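Microbial collagenase (Bacillus anthracis, PDB 5SV5) is a putative collagen-degrading metalloprotease, represented here by its pre-peptidase C-terminal domain, which probably helps the enzyme engage its substrate. Local coordinates at residues 52-57 and 87-92. Residues are numbered along the deposited sequence; the frame is centred on the assembly and turned at random.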
loop_
_atom_site.group_PDB
_atom_site.type_symbol
_atom_site.label_atom_id
_atom_site.label_comp_id
_atom_site.label_asym_id
_atom_site.label_seq_id
_atom_site.Cartn_x
_atom_site.Cartn_y
_atom_site.Cartn_z
ATOM N N THR A 52 -6.744 -5.006 0.218
ATOM C CA THR A 52 -6.822 -3.583 -0.036
ATOM C C THR A 52 -5.520 -2.927 0.411
ATOM O O THR A 52 -4.554 -3.615 0.749
ATOM C CB THR A 52 -8.068 -2.967 0.636
ATOM O OG1 THR A 52 -8.275 -1.652 0.128
ATOM C CG2 THR A 52 -7.959 -2.949 2.141
ATOM N N TRP A 53 -5.482 -1.596 0.392
ATOM C CA TRP A 53 -4.361 -0.886 0.976
ATOM C C TRP A 53 -4.848 0.411 1.611
ATOM O O TRP A 53 -5.884 0.972 1.213
ATOM C CB TRP A 53 -3.235 -0.618 -0.046
ATOM C CG TRP A 53 -3.579 0.270 -1.210
ATOM C CD1 TRP A 53 -3.887 -0.140 -2.467
ATOM C CD2 TRP A 53 -3.625 1.706 -1.230
ATOM N NE1 TRP A 53 -4.131 0.947 -3.282
ATOM C CE2 TRP A 53 -3.985 2.095 -2.540
ATOM C CE3 TRP A 53 -3.402 2.702 -0.268
ATOM C CZ2 TRP A 53 -4.136 3.443 -2.906
ATOM C CZ3 TRP A 53 -3.579 4.028 -0.629
ATOM C CH2 TRP A 53 -3.935 4.389 -1.936
ATOM N N VAL A 54 -4.102 0.867 2.616
ATOM C CA VAL A 54 -4.326 2.163 3.246
ATOM C C VAL A 54 -2.967 2.853 3.416
ATOM O O VAL A 54 -1.930 2.193 3.545
ATOM C CB VAL A 54 -5.070 2.074 4.595
ATOM C CG1 VAL A 54 -6.452 1.492 4.432
ATOM C CG2 VAL A 54 -4.279 1.327 5.662
ATOM N N LEU A 55 -2.989 4.179 3.432
ATOM C CA LEU A 55 -1.784 4.995 3.501
ATOM C C LEU A 55 -1.883 6.000 4.631
ATOM O O LEU A 55 -2.915 6.678 4.757
ATOM C CB LEU A 55 -1.618 5.757 2.181
ATOM C CG LEU A 55 -0.371 6.629 2.039
ATOM C CD1 LEU A 55 0.866 5.781 1.817
ATOM C CD2 LEU A 55 -0.552 7.631 0.905
ATOM N N HIS A 56 -0.820 6.125 5.428
ATOM C CA HIS A 56 -0.725 7.148 6.450
ATOM C C HIS A 56 0.502 8.017 6.236
ATOM O O HIS A 56 1.603 7.509 6.015
ATOM C CB HIS A 56 -0.615 6.541 7.864
ATOM C CG HIS A 56 -1.845 5.835 8.313
ATOM N ND1 HIS A 56 -2.915 6.499 8.856
ATOM C CD2 HIS A 56 -2.192 4.530 8.284
ATOM C CE1 HIS A 56 -3.866 5.628 9.147
ATOM N NE2 HIS A 56 -3.457 4.426 8.795
ATOM N N HIS A 57 0.311 9.330 6.333
ATOM C CA HIS A 57 1.441 10.238 6.526
ATOM C C HIS A 57 1.935 10.033 7.966
ATOM O O HIS A 57 1.116 9.802 8.865
ATOM C CB HIS A 57 0.966 11.669 6.302
ATOM C CG HIS A 57 2.049 12.700 6.354
ATOM N ND1 HIS A 57 2.429 13.312 7.513
ATOM C CD2 HIS A 57 2.788 13.259 5.371
ATOM C CE1 HIS A 57 3.379 14.185 7.250
ATOM N NE2 HIS A 57 3.616 14.172 5.957
ATOM N N TYR A 87 3.683 5.712 5.303
ATOM C CA TYR A 87 3.611 4.278 5.528
ATOM C C TYR A 87 2.406 3.762 4.749
ATOM O O TYR A 87 1.293 4.272 4.897
ATOM C CB TYR A 87 3.484 3.941 7.006
ATOM C CG TYR A 87 4.698 4.344 7.795
ATOM C CD1 TYR A 87 5.885 3.624 7.703
ATOM C CD2 TYR A 87 4.668 5.449 8.629
ATOM C CE1 TYR A 87 7.006 4.000 8.420
ATOM C CE2 TYR A 87 5.780 5.827 9.361
ATOM C CZ TYR A 87 6.947 5.098 9.251
ATOM O OH TYR A 87 8.065 5.460 9.965
ATOM N N LEU A 88 2.666 2.780 3.891
ATOM C CA LEU A 88 1.668 2.143 3.035
ATOM C C LEU A 88 1.495 0.699 3.499
ATOM O O LEU A 88 2.465 -0.068 3.554
ATOM C CB LEU A 88 2.160 2.184 1.586
ATOM C CG LEU A 88 1.332 1.402 0.566
ATOM C CD1 LEU A 88 -0.086 1.948 0.440
ATOM C CD2 LEU A 88 2.023 1.400 -0.779
ATOM N N TYR A 89 0.253 0.329 3.810
ATOM C CA TYR A 89 -0.086 -1.010 4.291
ATOM C C TYR A 89 -0.907 -1.710 3.223
ATOM O O TYR A 89 -1.998 -1.250 2.888
ATOM C CB TYR A 89 -0.903 -0.920 5.594
ATOM C CG TYR A 89 -0.150 -0.216 6.698
ATOM C CD1 TYR A 89 -0.128 1.177 6.795
ATOM C CD2 TYR A 89 0.567 -0.934 7.638
ATOM C CE1 TYR A 89 0.605 1.822 7.773
ATOM C CE2 TYR A 89 1.303 -0.292 8.626
ATOM C CZ TYR A 89 1.319 1.086 8.678
ATOM O OH TYR A 89 2.037 1.741 9.640
ATOM N N VAL A 90 -0.363 -2.797 2.670
ATOM C CA VAL A 90 -1.050 -3.639 1.687
ATOM C C VAL A 90 -1.435 -4.908 2.437
ATOM O O VAL A 90 -0.554 -5.601 2.959
ATOM C CB VAL A 90 -0.141 -3.940 0.482
ATOM C CG1 VAL A 90 -0.864 -4.834 -0.510
ATOM C CG2 VAL A 90 0.359 -2.652 -0.165
ATOM N N TYR A 91 -2.728 -5.211 2.530
ATOM C CA TYR A 91 -3.140 -6.266 3.442
ATOM C C TYR A 91 -4.385 -6.984 2.962
ATOM O O TYR A 91 -5.169 -6.456 2.171
ATOM C CB TYR A 91 -3.344 -5.698 4.864
ATOM C CG TYR A 91 -4.532 -4.767 5.025
ATOM C CD1 TYR A 91 -4.436 -3.415 4.723
ATOM C CD2 TYR A 91 -5.745 -5.253 5.467
ATOM C CE1 TYR A 91 -5.517 -2.567 4.885
ATOM C CE2 TYR A 91 -6.837 -4.419 5.629
ATOM C CZ TYR A 91 -6.719 -3.072 5.338
ATOM O OH TYR A 91 -7.787 -2.212 5.493
ATOM N N LYS A 92 -4.560 -8.194 3.475
ATOM C CA LYS A 92 -5.752 -8.976 3.198
ATOM C C LYS A 92 -6.637 -9.074 4.439
ATOM O O LYS A 92 -6.177 -9.082 5.576
ATOM C CB LYS A 92 -5.442 -10.350 2.606
ATOM C CG LYS A 92 -4.635 -11.271 3.500
ATOM C CD LYS A 92 -4.443 -12.634 2.862
ATOM C CE LYS A 92 -3.644 -13.553 3.774
ATOM N NZ LYS A 92 -3.406 -14.880 3.155
#
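T52, V54 and H56 pair with Y91, Y89 and Y87 through three antiparallel hydrogen-bonded pairs, each joined by two N-H...O bonds, the shortest being the 2.8 Å from Y87 N to H56 O. Between them lie the non-hydrogen-bonded pairs W53-V90 and L55-L88, where the CA of W53 also approaches Y89 O (3.1 Å) in a CA-H...O contact.

The two faces of this ladder differ. On one, mostly partly exposed though H56 is buried, CG of Y91 sits between its backbone N and carbonyl carbon (chi1 69°), which brings the ring toward strand 51-57; the methyl CG2 of T52 meets its phenol end, 3.4 Å from CZ, the two side chains running side by side. V54 continues the row, its CG2 lying 4.1 Å from Y89 CB and near Y91 CE1. Further along, H56 and Y89 cross at about a right angle, with Y89 CE1 at the edge of the imidazole, 3.9 Å from CD2; H56 ND1 is held by D60 O.

The other face is buried and apolar. L88 CD1 approaches the W53 indole obliquely, 3.5 Å from CE3, while L55 CD1 packs on L88 CB. The indole NE1 donates a hydrogen bond to I75 O, and the W53 side chain also touches I41 and V43 of strand 37-45. Such a two-faced antiparallel pair, apolar inside, is characteristic of the beta-sandwich of pre-peptidase C-terminal domains.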